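Local coordinates for translation initiation factor eif-2b-like protein (Chaetomium thermophilum, PDB 4ZEO) that probably takes part in translation initiation as the delta subunit of eIF2B, the guanine nucleotide exchange factor that acts on eIF2, at residues P157-V162 against I213-E218; A184-I189 against W256-I261; N198-H203 against N238-N243; V355-E360 against D376-A381; G385-V390 against Y433-I438. All blocks are in the same frame, centred on the assembly; numbering follows the deposited sequence.

From the N terminus, helix 157-168 is met by the last turns of helix 200-219, and contact 1 closes that first loop. Helix 174-191, inside it, meets helix 246-277 in contact 2, so contacts 1 and 2 cross; they also touch, A158 and V159 packing on A184, K187 and V188. Contact 3, where the start of helix 200-219 meets the chain leaving helix 224-239, crosses contact 1 and nests within contact 2. Beyond the helical half these three tie together, contact 4 closes the short loop from strand 354-358 to helix 374-384, and contact 5 the longer one from strand 387-391 to strand 436-438; in series, they touch at neighbouring strands of one parallel sheet.

Contact 1 (P157-V162 against I213-E218); sequences PAVLAV and IEYLTE
Y215 reaches from helix 200-219 to the backbone and side chain of L160 on helix 157-168, and the close packing of the contact gathers round its ring. The two segments run nearly parallel, 14° apart, with axes 9.8 Å from each other at closest approach. The tyrosine holds CG anti to the backbone N (chi1 171°), and this torsion carries the ring over to helix 157-168. Its CZ takes the methyl L160 CD1 at 3.5 Å, on an oblique approach, while V159 O lies at the ring edge, 3.7 Å from Y215 CE2. At the end of the ring, Y215 OH donates a weak hydrogen bond to L160 O, 3.3 Å long. On the inward side V159 CG1 fits between two partners, 3.9 Å from Y215 CD2 and 4.0 Å from L216 CG. Helix 174-191 covers this side, A184 and V188 touching V159. Contacts thin out one turn on, where V162 CG1 and L216 CD2 are 4.4 Å apart. By contrast E214, T217 and E218 are exposed, and T217 satisfies its own hydroxyl, OG1 donating to I213 O from the face of that carbonyl opposite to T217 N. Replacing Y215 by an alanine would probably leave a gap beside V159 and L160 and take the one side-chain hydrogen bond between these segments away from L160 O. The chemistry is thus mostly apolar contact between two helices of the all-helical half, with a single weak polar link that can add direction but little strength.

Contact 2 (A184-I189 against W256-I261); sequences AFRKVI and WIDFLI
The helical segments carrying R186 and I257 run antiparallel, 172° between their directions, with axes 10.7 Å apart and these two residues closest in backbone register. R186 spans the gap with CG anti to its own N (chi1 -156°) and the chain extended as far as NE. It grips D258 side-on with two nitrogens: NE donates to D258 OD1 at 2.8 Å and NH2 to D258 OD2 at 3.1 Å. Guanidinium and carboxylate are nearly coplanar, 4° apart, and both oxygens are met on their syn sides, so each group holds the other flat. This bidentate salt bridge sits at the margin of an antiparallel pairing within the helical half, where helix 174-191 lies between helix 157-168 and the long helix 246-277. Deeper in, I189 and I257 meet tip to tip, their CD1 methyls 3.7 Å apart. The same I257 methyl lies 4.0 Å from R186 N and 4.4 Å from F185 CB, slotting against the helix surface beneath the arginine. A leucine in place of R186 would probably leave the D258 carboxylate without its charged mate and free to turn. F185 directs its ring away from this helix to L209 and Q212 of helix 200-219, and I189 also packs on L253, L254 and F204.

Contact 3 (N198-H203 against N238-N243); sequences NSLSRH and NKFDIN
S199 and S201, which face I242 and F240 across the contact, both hold OG between the backbone N and the carbonyl carbon (chi1 72° and 64°), which brings the two hydroxyls together. S199 OG and S201 OG share a hydrogen bond of 2.7 Å in which either may be the donor. S199 is the N-cap of helix 200-219, and its backbone O takes both R202 N and H203 N; its own N is bonded to N198 OD1 on a lone pair in the carbonyl plane. Against this helix start runs the chain leaving helix 224-239. I242 lays CG1 alongside the serine, 3.5 Å from S199 CB, and carries CD1 on to one face of the R202 guanidinium, offset toward the rim, 3.5 Å from NE. S201 CB rests on the backbone of F240, 3.6 Å from its O. L200 CD2 approaches the F240 ring obliquely, 4.0 Å from F240 CD2, and that ring packs further on A249 and L253 of helix 246-277. No hydrogen bond joins the two segments. The polar groups of the helix start are partly satisfied within 198-203 itself, so the pairing across depends on van der Waals contact, with the exposed I242 contributing much of it.

Contact 4 (V355-E360 against D376-A381); sequences VFLGGE and DVAMAA
V355 and L357 on a central strand of the Rossmann-like parallel sheet meet V377, A378 and A381 of helix 374-384, which leads on to the neighbouring strand 387-391 in a beta-alpha-beta crossover. As expected for such a crossover, the helix runs roughly antiparallel to the strand, at 153°, and its axis lies 9.9 Å above. Across the contact every interaction is between apolar side chains, all of them buried. V355 spans one turn of the helix with its two methyls: CG1, anti to the backbone N (chi1 175°), goes to V377 CG1 at 4.1 Å, and CG2 goes to A381. L357 meets two consecutive residues, CD2 against A378 CB at 4.1 Å and CD1 more distantly against V377 CG1. V388 of the next strand touches both A381 and L357. Y289, from strand 285-289, touches L357 and V377 and so carries the same layer to the other neighbouring strand. Polar bonding takes place within each element and along the sheet: A381 N bonds to V377 O inside the helix, and the strand backbone pairs with I389 and V287, leaving no hydrogen bond from helix to strand. The shortest approach is V355 CG2 to A381 CB, 3.7 Å.

Contact 5 (G385-V390 against Y433-I438); sequences GAKVIV and YITGVI
Parallel strand pairing at one margin of the six-stranded sheet joins strand 387-391 to strand 436-438, the outermost strand on that side, at a 34° angle. V390 pairs with V437 and I389 with G436: V390 N donates to G436 O at 2.9 Å, and V390 O accepts I438 N at 2.8 Å. Two residues earlier V388 O takes two donors, T435 N at 2.9 Å on an in-plane lone pair and G436 N at 3.3 Å nearly along the C=O axis. The ladder is continued by a side chain. With OG1 anti to its carbonyl carbon (chi1 -57°), T435 presents its hydroxyl to V388 N, and the bond of 2.9 Å to OG1 is almost straight at 178°. Strands 387-391 and 436-438 end the Rossmann-like order 3-2-1-4-5-6; strand 387-391 is entered from helix 374-384 through a Schellman motif, with G385 at C-prime, where a side chain would jam against the preceding carbonyl. On the V390 face, V390 CG2 packs on I434 CG2 at 3.6 Å, and L368 touches both residues. On the I389 face, I389 CG2 meets I438 CD1 at 3.9 Å, while F356 packs on I389 from the neighbouring strand 354-358.

Contact 1 (P157-V162 against I213-E218)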
# COMPACT_ATOMS: atom_id res chain seq x y z
N PRO A 157 -18.04 16.76 1.27
CA PRO A 157 -18.42 15.76 2.28
C PRO A 157 -17.78 14.37 2.08
O PRO A 157 -17.48 13.71 3.07
CB PRO A 157 -19.95 15.70 2.14
CG PRO A 157 -20.25 16.28 0.80
CD PRO A 157 -19.23 17.36 0.64
N ALA A 158 -17.55 13.94 0.84
CA ALA A 158 -16.91 12.66 0.61
C ALA A 158 -15.50 12.65 1.20
O ALA A 158 -15.07 11.66 1.79
CB ALA A 158 -16.88 12.34 -0.87
N VAL A 159 -14.79 13.76 1.02
CA VAL A 159 -13.43 13.90 1.54
C VAL A 159 -13.43 13.96 3.08
O VAL A 159 -12.58 13.37 3.74
CB VAL A 159 -12.74 15.18 0.92
CG1 VAL A 159 -11.42 15.54 1.66
CG2 VAL A 159 -12.52 14.97 -0.60
N LEU A 160 -14.42 14.64 3.63
CA LEU A 160 -14.56 14.78 5.06
C LEU A 160 -14.69 13.39 5.75
O LEU A 160 -14.01 13.11 6.74
CB LEU A 160 -15.80 15.61 5.34
CG LEU A 160 -15.95 16.18 6.73
CD1 LEU A 160 -14.96 17.34 6.86
CD2 LEU A 160 -17.39 16.61 7.00
N ALA A 161 -15.53 12.54 5.18
CA ALA A 161 -15.75 11.19 5.69
C ALA A 161 -14.47 10.36 5.59
O ALA A 161 -14.12 9.66 6.53
CB ALA A 161 -16.88 10.51 4.95
N VAL A 162 -13.78 10.43 4.45
CA VAL A 162 -12.55 9.66 4.30
C VAL A 162 -11.46 10.10 5.28
O VAL A 162 -10.79 9.26 5.88
CB VAL A 162 -12.01 9.75 2.85
CG1 VAL A 162 -10.55 9.31 2.78
CG2 VAL A 162 -12.88 8.93 1.93
N ILE A 213 -6.89 18.33 0.02
CA ILE A 213 -5.58 17.81 0.39
C ILE A 213 -5.15 18.34 1.76
O ILE A 213 -4.62 17.61 2.59
CB ILE A 213 -4.52 18.18 -0.65
CG1 ILE A 213 -4.96 17.64 -2.02
CG2 ILE A 213 -3.14 17.64 -0.27
CD1 ILE A 213 -4.02 17.97 -3.14
N GLU A 214 -5.38 19.62 2.00
CA GLU A 214 -4.99 20.23 3.26
C GLU A 214 -5.77 19.62 4.40
O GLU A 214 -5.22 19.38 5.48
CB GLU A 214 -5.24 21.75 3.24
CG GLU A 214 -4.14 22.56 2.54
CD GLU A 214 -4.46 24.05 2.43
OE1 GLU A 214 -4.17 24.64 1.37
OE2 GLU A 214 -4.97 24.63 3.41
N TYR A 215 -7.05 19.35 4.16
CA TYR A 215 -7.85 18.73 5.17
C TYR A 215 -7.36 17.32 5.50
O TYR A 215 -7.26 16.94 6.68
CB TYR A 215 -9.31 18.70 4.75
CG TYR A 215 -10.13 17.87 5.68
CD1 TYR A 215 -10.51 18.36 6.92
CD2 TYR A 215 -10.51 16.58 5.33
CE1 TYR A 215 -11.26 17.60 7.78
CE2 TYR A 215 -11.26 15.81 6.20
CZ TYR A 215 -11.63 16.32 7.42
OH TYR A 215 -12.37 15.55 8.28
N LEU A 216 -7.08 16.54 4.46
CA LEU A 216 -6.61 15.17 4.65
C LEU A 216 -5.27 15.11 5.38
O LEU A 216 -5.03 14.19 6.20
CB LEU A 216 -6.51 14.45 3.30
CG LEU A 216 -7.86 14.12 2.67
CD1 LEU A 216 -7.70 13.58 1.25
CD2 LEU A 216 -8.62 13.14 3.56
N THR A 217 -4.40 16.07 5.07
CA THR A 217 -3.10 16.18 5.70
C THR A 217 -3.23 16.49 7.18
O THR A 217 -2.42 16.06 7.99
CB THR A 217 -2.24 17.28 5.04
OG1 THR A 217 -2.07 16.97 3.66
CG2 THR A 217 -0.88 17.37 5.69
N GLU A 218 -4.25 17.27 7.51
CA GLU A 218 -4.54 17.60 8.89
C GLU A 218 -5.00 16.37 9.68
O GLU A 218 -4.60 16.21 10.83
CB GLU A 218 -5.60 18.71 8.95
CG GLU A 218 -5.02 20.12 8.76
CD GLU A 218 -6.00 21.14 8.16
OE1 GLU A 218 -7.24 20.93 8.16
OE2 GLU A 218 -5.52 22.20 7.71

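Contact 2 (A184-I189 against W256-I261)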
# COMPACT_ATOMS: atom_id res chain seq x y z
N ALA A 184 -13.08 9.59 -3.29
CA ALA A 184 -13.65 10.84 -2.79
C ALA A 184 -13.37 11.97 -3.78
O ALA A 184 -14.26 12.79 -4.08
CB ALA A 184 -13.10 11.18 -1.42
N PHE A 185 -12.14 12.00 -4.29
CA PHE A 185 -11.74 12.99 -5.30
C PHE A 185 -12.60 12.83 -6.57
O PHE A 185 -12.92 13.79 -7.27
CB PHE A 185 -10.27 12.84 -5.67
CG PHE A 185 -9.32 13.40 -4.66
CD1 PHE A 185 -9.79 14.03 -3.51
CD2 PHE A 185 -7.95 13.37 -4.88
CE1 PHE A 185 -8.90 14.57 -2.58
CE2 PHE A 185 -7.06 13.92 -3.96
CZ PHE A 185 -7.53 14.51 -2.82
N ARG A 186 -12.95 11.59 -6.86
CA ARG A 186 -13.77 11.32 -8.01
C ARG A 186 -15.11 12.05 -7.85
O ARG A 186 -15.61 12.69 -8.78
CB ARG A 186 -13.95 9.82 -8.16
CG ARG A 186 -14.28 9.37 -9.55
CD ARG A 186 -14.60 7.90 -9.60
NE ARG A 186 -14.88 7.49 -10.96
CZ ARG A 186 -16.07 7.63 -11.52
NH1 ARG A 186 -17.06 8.16 -10.81
NH2 ARG A 186 -16.29 7.23 -12.77
N LYS A 187 -15.66 11.98 -6.64
CA LYS A 187 -16.92 12.65 -6.32
C LYS A 187 -16.76 14.18 -6.36
O LYS A 187 -17.66 14.90 -6.81
CB LYS A 187 -17.40 12.18 -4.95
CG LYS A 187 -18.02 10.80 -4.93
CD LYS A 187 -18.55 10.49 -3.55
CE LYS A 187 -18.85 9.00 -3.35
NZ LYS A 187 -20.13 8.55 -3.95
N VAL A 188 -15.61 14.67 -5.91
CA VAL A 188 -15.32 16.11 -5.92
C VAL A 188 -15.37 16.66 -7.35
O VAL A 188 -15.98 17.69 -7.60
CB VAL A 188 -13.95 16.40 -5.28
CG1 VAL A 188 -13.54 17.85 -5.48
CG2 VAL A 188 -13.96 16.03 -3.82
N ILE A 189 -14.76 15.93 -8.27
CA ILE A 189 -14.76 16.29 -9.68
C ILE A 189 -16.17 16.27 -10.27
O ILE A 189 -16.55 17.19 -10.99
CB ILE A 189 -13.85 15.36 -10.48
CG1 ILE A 189 -12.41 15.54 -10.03
CG2 ILE A 189 -13.97 15.62 -11.96
CD1 ILE A 189 -11.47 14.50 -10.60
N TRP A 256 -9.28 9.01 -15.95
CA TRP A 256 -7.92 8.95 -15.47
C TRP A 256 -7.83 8.38 -14.04
O TRP A 256 -6.92 7.63 -13.72
CB TRP A 256 -7.31 10.33 -15.56
CG TRP A 256 -5.94 10.34 -15.10
CD1 TRP A 256 -4.82 10.13 -15.85
CD2 TRP A 256 -5.51 10.50 -13.75
NE1 TRP A 256 -3.71 10.17 -15.04
CE2 TRP A 256 -4.11 10.40 -13.74
CE3 TRP A 256 -6.18 10.73 -12.54
CZ2 TRP A 256 -3.34 10.53 -12.58
CZ3 TRP A 256 -5.42 10.86 -11.36
CH2 TRP A 256 -4.01 10.75 -11.40
N ILE A 257 -8.75 8.76 -13.17
CA ILE A 257 -8.81 8.21 -11.82
C ILE A 257 -9.11 6.72 -11.84
O ILE A 257 -8.52 5.94 -11.09
CB ILE A 257 -9.86 8.97 -10.98
CG1 ILE A 257 -9.28 10.34 -10.63
CG2 ILE A 257 -10.24 8.21 -9.72
CD1 ILE A 257 -10.10 11.15 -9.70
N ASP A 258 -10.06 6.33 -12.69
CA ASP A 258 -10.47 4.95 -12.81
C ASP A 258 -9.32 4.11 -13.35
O ASP A 258 -9.10 2.98 -12.93
CB ASP A 258 -11.69 4.84 -13.73
CG ASP A 258 -12.94 5.40 -13.09
OD1 ASP A 258 -12.91 5.73 -11.89
OD2 ASP A 258 -13.97 5.51 -13.79
N PHE A 259 -8.59 4.68 -14.28
CA PHE A 259 -7.43 4.05 -14.84
C PHE A 259 -6.35 3.88 -13.75
O PHE A 259 -5.72 2.83 -13.63
CB PHE A 259 -6.92 4.88 -16.01
CG PHE A 259 -5.74 4.30 -16.69
CD1 PHE A 259 -5.88 3.42 -17.74
CD2 PHE A 259 -4.46 4.59 -16.23
CE1 PHE A 259 -4.77 2.88 -18.35
CE2 PHE A 259 -3.35 4.04 -16.82
CZ PHE A 259 -3.51 3.19 -17.89
N LEU A 260 -6.14 4.91 -12.95
CA LEU A 260 -5.12 4.84 -11.92
C LEU A 260 -5.46 3.80 -10.85
O LEU A 260 -4.60 3.00 -10.47
CB LEU A 260 -4.93 6.21 -11.28
CG LEU A 260 -3.67 6.32 -10.42
CD1 LEU A 260 -2.45 6.39 -11.30
CD2 LEU A 260 -3.71 7.50 -9.51
N ILE A 261 -6.71 3.77 -10.39
CA ILE A 261 -7.14 2.80 -9.40
C ILE A 261 -6.94 1.39 -9.92
O ILE A 261 -6.42 0.51 -9.23
CB ILE A 261 -8.61 3.02 -9.01
CG1 ILE A 261 -8.75 4.32 -8.20
CG2 ILE A 261 -9.15 1.84 -8.23
CD1 ILE A 261 -10.18 4.61 -7.74

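Contact 3 (N198-H203 against N238-N243)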
# COMPACT_ATOMS: atom_id res chain seq x y z
N ASN A 198 -14.30 31.58 -15.81
CA ASN A 198 -13.11 30.89 -15.33
C ASN A 198 -12.96 29.52 -16.00
O ASN A 198 -13.87 29.07 -16.68
CB ASN A 198 -13.16 30.78 -13.80
CG ASN A 198 -11.78 30.71 -13.16
OD1 ASN A 198 -10.83 30.16 -13.73
ND2 ASN A 198 -11.65 31.30 -11.98
N SER A 199 -11.80 28.90 -15.88
CA SER A 199 -11.60 27.57 -16.43
C SER A 199 -11.14 26.63 -15.32
O SER A 199 -10.53 27.06 -14.35
CB SER A 199 -10.58 27.58 -17.56
OG SER A 199 -9.28 27.78 -17.04
N LEU A 200 -11.44 25.35 -15.49
CA LEU A 200 -11.02 24.36 -14.53
C LEU A 200 -9.50 24.36 -14.43
O LEU A 200 -8.94 24.23 -13.33
CB LEU A 200 -11.53 22.97 -14.95
CG LEU A 200 -11.05 21.68 -14.28
CD1 LEU A 200 -12.14 20.62 -14.39
CD2 LEU A 200 -9.74 21.14 -14.86
N SER A 201 -8.84 24.55 -15.57
CA SER A 201 -7.37 24.52 -15.67
C SER A 201 -6.72 25.56 -14.77
O SER A 201 -5.56 25.42 -14.40
CB SER A 201 -6.90 24.74 -17.11
OG SER A 201 -7.25 26.02 -17.59
N ARG A 202 -7.42 26.65 -14.52
CA ARG A 202 -6.94 27.72 -13.65
C ARG A 202 -7.54 27.71 -12.22
O ARG A 202 -6.88 28.15 -11.28
CB ARG A 202 -7.16 29.07 -14.36
CG ARG A 202 -6.18 29.25 -15.54
CD ARG A 202 -5.98 30.72 -15.96
NE ARG A 202 -5.50 30.81 -17.35
CZ ARG A 202 -5.21 31.95 -17.99
NH1 ARG A 202 -5.33 33.12 -17.37
NH2 ARG A 202 -4.79 31.91 -19.24
N HIS A 203 -8.82 27.38 -12.10
CA HIS A 203 -9.56 27.41 -10.82
C HIS A 203 -9.46 26.16 -9.92
O HIS A 203 -9.36 26.26 -8.69
CB HIS A 203 -11.04 27.69 -11.11
CG HIS A 203 -11.89 27.81 -9.88
ND1 HIS A 203 -12.70 26.78 -9.44
CD2 HIS A 203 -12.07 28.83 -9.01
CE1 HIS A 203 -13.33 27.17 -8.34
NE2 HIS A 203 -12.97 28.41 -8.06
N ASN A 238 -3.10 20.10 -15.39
CA ASN A 238 -2.28 21.04 -16.13
C ASN A 238 -2.23 20.80 -17.64
O ASN A 238 -1.78 21.66 -18.38
CB ASN A 238 -0.86 21.08 -15.55
CG ASN A 238 -0.73 22.08 -14.39
OD1 ASN A 238 -0.17 23.16 -14.57
ND2 ASN A 238 -1.21 21.70 -13.21
N LYS A 239 -2.58 19.60 -18.11
CA LYS A 239 -2.60 19.33 -19.57
C LYS A 239 -3.77 20.04 -20.25
O LYS A 239 -3.74 20.28 -21.46
CB LYS A 239 -2.61 17.81 -19.85
CG LYS A 239 -1.21 17.15 -19.67
CD LYS A 239 -1.22 15.63 -19.42
CE LYS A 239 -0.80 15.32 -17.95
NZ LYS A 239 -0.37 13.94 -17.51
N PHE A 240 -4.78 20.39 -19.47
CA PHE A 240 -5.92 21.17 -19.92
C PHE A 240 -5.60 22.66 -20.10
O PHE A 240 -4.65 23.18 -19.51
CB PHE A 240 -7.06 21.00 -18.91
CG PHE A 240 -7.54 19.59 -18.81
CD1 PHE A 240 -7.69 18.83 -19.94
CD2 PHE A 240 -7.78 19.02 -17.58
CE1 PHE A 240 -8.12 17.53 -19.85
CE2 PHE A 240 -8.22 17.71 -17.49
CZ PHE A 240 -8.38 16.97 -18.63
N ASP A 241 -6.38 23.33 -20.96
CA ASP A 241 -6.23 24.77 -21.19
C ASP A 241 -7.55 25.50 -20.91
O ASP A 241 -8.58 24.87 -20.68
CB ASP A 241 -5.72 25.05 -22.62
CG ASP A 241 -6.65 24.53 -23.70
OD1 ASP A 241 -6.16 23.89 -24.66
OD2 ASP A 241 -7.87 24.76 -23.62
N ILE A 242 -7.49 26.83 -20.92
CA ILE A 242 -8.68 27.66 -20.70
C ILE A 242 -9.77 27.36 -21.74
O ILE A 242 -10.96 27.47 -21.45
CB ILE A 242 -8.32 29.15 -20.69
CG1 ILE A 242 -9.32 29.91 -19.84
CG2 ILE A 242 -8.26 29.75 -22.11
CD1 ILE A 242 -8.67 30.80 -18.81
N ASN A 243 -9.36 27.00 -22.95
CA ASN A 243 -10.28 26.66 -24.02
C ASN A 243 -10.92 25.28 -23.87
O ASN A 243 -11.90 24.98 -24.55
CB ASN A 243 -9.59 26.75 -25.38
CG ASN A 243 -9.32 28.18 -25.79
OD1 ASN A 243 -8.53 28.88 -25.17
ND2 ASN A 243 -9.97 28.61 -26.85

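Contact 4 (V355-E360 against D376-A381)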
# COMPACT_ATOMS: atom_id res chain seq x y z
N VAL A 355 11.47 -15.39 3.43
CA VAL A 355 10.75 -14.38 4.17
C VAL A 355 10.04 -13.44 3.18
O VAL A 355 10.68 -12.88 2.29
CB VAL A 355 11.71 -13.57 5.07
CG1 VAL A 355 10.97 -12.44 5.73
CG2 VAL A 355 12.40 -14.46 6.10
N PHE A 356 8.73 -13.31 3.32
CA PHE A 356 7.94 -12.40 2.50
C PHE A 356 7.42 -11.31 3.41
O PHE A 356 6.77 -11.59 4.40
CB PHE A 356 6.75 -13.08 1.81
CG PHE A 356 7.13 -13.95 0.64
CD1 PHE A 356 6.91 -13.51 -0.65
CD2 PHE A 356 7.66 -15.21 0.83
CE1 PHE A 356 7.26 -14.33 -1.74
CE2 PHE A 356 8.01 -16.02 -0.25
CZ PHE A 356 7.81 -15.59 -1.53
N LEU A 357 7.71 -10.07 3.06
CA LEU A 357 7.30 -8.91 3.84
C LEU A 357 6.57 -7.87 2.99
O LEU A 357 6.84 -7.73 1.80
CB LEU A 357 8.53 -8.30 4.51
CG LEU A 357 9.08 -8.74 5.88
CD1 LEU A 357 8.40 -9.90 6.64
CD2 LEU A 357 10.62 -8.82 5.90
N GLY A 358 5.67 -7.14 3.63
CA GLY A 358 4.97 -6.03 3.02
C GLY A 358 5.15 -4.81 3.92
O GLY A 358 5.48 -4.95 5.09
N GLY A 359 4.92 -3.62 3.38
CA GLY A 359 5.14 -2.38 4.10
C GLY A 359 4.17 -1.26 3.76
O GLY A 359 3.12 -1.46 3.17
N GLU A 360 4.52 -0.06 4.21
CA GLU A 360 3.76 1.14 3.90
C GLU A 360 4.39 1.95 2.76
O GLU A 360 3.69 2.63 2.02
CB GLU A 360 3.66 2.01 5.15
CG GLU A 360 2.63 1.55 6.16
CD GLU A 360 1.36 0.98 5.57
OE1 GLU A 360 1.23 -0.27 5.55
OE2 GLU A 360 0.48 1.77 5.19
N ASP A 376 13.71 -6.21 12.32
CA ASP A 376 14.38 -7.27 13.08
C ASP A 376 14.27 -8.59 12.34
O ASP A 376 15.24 -9.35 12.28
CB ASP A 376 13.80 -7.37 14.49
CG ASP A 376 13.91 -6.07 15.24
OD1 ASP A 376 14.99 -5.78 15.79
OD2 ASP A 376 12.94 -5.31 15.26
N VAL A 377 13.10 -8.85 11.76
CA VAL A 377 12.87 -10.06 10.97
C VAL A 377 13.79 -10.11 9.73
O VAL A 377 14.46 -11.12 9.51
CB VAL A 377 11.40 -10.15 10.51
CG1 VAL A 377 11.16 -11.41 9.69
CG2 VAL A 377 10.49 -10.13 11.71
N ALA A 378 13.83 -9.02 8.97
CA ALA A 378 14.69 -8.92 7.78
C ALA A 378 16.19 -9.01 8.13
O ALA A 378 16.97 -9.63 7.41
CB ALA A 378 14.41 -7.63 7.02
N MET A 379 16.60 -8.37 9.22
CA MET A 379 17.99 -8.46 9.65
C MET A 379 18.38 -9.88 10.05
O MET A 379 19.46 -10.36 9.69
CB MET A 379 18.25 -7.51 10.81
CG MET A 379 18.30 -6.03 10.41
SD MET A 379 18.79 -4.90 11.74
CE MET A 379 17.33 -4.96 12.76
N ALA A 380 17.51 -10.55 10.80
CA ALA A 380 17.76 -11.92 11.25
C ALA A 380 17.87 -12.88 10.07
O ALA A 380 18.72 -13.76 10.05
CB ALA A 380 16.66 -12.37 12.22
N ALA A 381 16.98 -12.71 9.10
CA ALA A 381 16.96 -13.54 7.91
C ALA A 381 18.21 -13.31 7.03
O ALA A 381 18.85 -14.28 6.58
CB ALA A 381 15.70 -13.28 7.14

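Contact 5 (G385-V390 against Y433-I438)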
# COMPACT_ATOMS: atom_id res chain seq x y z
N GLY A 385 21.16 -16.12 5.87
CA GLY A 385 21.31 -16.47 4.46
C GLY A 385 19.97 -16.69 3.76
O GLY A 385 19.91 -17.11 2.60
N ALA A 386 18.89 -16.44 4.49
CA ALA A 386 17.55 -16.59 3.96
C ALA A 386 17.16 -15.43 3.03
O ALA A 386 17.58 -14.29 3.23
CB ALA A 386 16.56 -16.71 5.12
N LYS A 387 16.35 -15.73 2.01
CA LYS A 387 15.88 -14.70 1.10
C LYS A 387 14.84 -13.79 1.77
O LYS A 387 13.93 -14.26 2.47
CB LYS A 387 15.27 -15.34 -0.15
CG LYS A 387 16.19 -15.35 -1.35
CD LYS A 387 15.46 -15.74 -2.65
CE LYS A 387 15.12 -17.21 -2.72
NZ LYS A 387 16.34 -18.01 -3.02
N VAL A 388 14.95 -12.49 1.54
CA VAL A 388 13.97 -11.57 2.08
C VAL A 388 13.33 -10.89 0.88
O VAL A 388 13.97 -10.13 0.15
CB VAL A 388 14.59 -10.54 3.07
CG1 VAL A 388 13.55 -9.49 3.53
CG2 VAL A 388 15.19 -11.26 4.27
N ILE A 389 12.06 -11.21 0.65
CA ILE A 389 11.30 -10.69 -0.48
C ILE A 389 10.28 -9.72 0.00
O ILE A 389 9.42 -10.06 0.84
CB ILE A 389 10.60 -11.81 -1.27
CG1 ILE A 389 11.63 -12.88 -1.64
CG2 ILE A 389 9.95 -11.27 -2.54
CD1 ILE A 389 11.12 -13.91 -2.62
N VAL A 390 10.36 -8.51 -0.53
CA VAL A 390 9.42 -7.47 -0.17
C VAL A 390 8.44 -7.26 -1.31
O VAL A 390 8.84 -7.14 -2.47
CB VAL A 390 10.13 -6.14 0.15
CG1 VAL A 390 9.12 -4.99 0.26
CG2 VAL A 390 10.98 -6.29 1.41
N TYR A 433 19.16 -5.41 3.89
CA TYR A 433 18.47 -6.56 4.45
C TYR A 433 17.33 -7.01 3.57
O TYR A 433 16.49 -7.82 3.99
CB TYR A 433 17.94 -6.27 5.86
CG TYR A 433 19.01 -5.72 6.78
CD1 TYR A 433 20.09 -6.51 7.18
CD2 TYR A 433 18.92 -4.42 7.27
CE1 TYR A 433 21.06 -6.01 8.01
CE2 TYR A 433 19.89 -3.91 8.11
CZ TYR A 433 20.95 -4.71 8.48
OH TYR A 433 21.91 -4.21 9.30
N ILE A 434 17.27 -6.46 2.36
CA ILE A 434 16.25 -6.86 1.40
C ILE A 434 16.89 -7.50 0.17
O ILE A 434 17.71 -6.89 -0.51
CB ILE A 434 15.37 -5.67 0.98
CG1 ILE A 434 14.76 -5.02 2.23
CG2 ILE A 434 14.29 -6.09 -0.01
CD1 ILE A 434 14.25 -3.60 2.00
N THR A 435 16.53 -8.76 -0.10
CA THR A 435 17.03 -9.49 -1.26
C THR A 435 16.46 -8.90 -2.55
O THR A 435 17.17 -8.67 -3.51
CB THR A 435 16.67 -10.98 -1.18
OG1 THR A 435 17.19 -11.54 0.03
CG2 THR A 435 17.25 -11.76 -2.38
N GLY A 436 15.15 -8.69 -2.57
CA GLY A 436 14.52 -8.13 -3.74
C GLY A 436 13.12 -7.66 -3.45
O GLY A 436 12.51 -8.08 -2.47
N VAL A 437 12.63 -6.79 -4.32
CA VAL A 437 11.28 -6.26 -4.21
C VAL A 437 10.43 -6.68 -5.43
O VAL A 437 10.84 -6.48 -6.57
CB VAL A 437 11.27 -4.73 -4.14
CG1 VAL A 437 9.83 -4.20 -3.93
CG2 VAL A 437 12.16 -4.26 -3.02
N ILE A 438 9.25 -7.22 -5.19
CA ILE A 438 8.36 -7.52 -6.30
C ILE A 438 7.24 -6.47 -6.37
O ILE A 438 6.49 -6.29 -5.42
CB ILE A 438 7.73 -8.92 -6.15
CG1 ILE A 438 8.80 -10.00 -6.17
CG2 ILE A 438 6.71 -9.17 -7.26
CD1 ILE A 438 8.22 -11.40 -5.98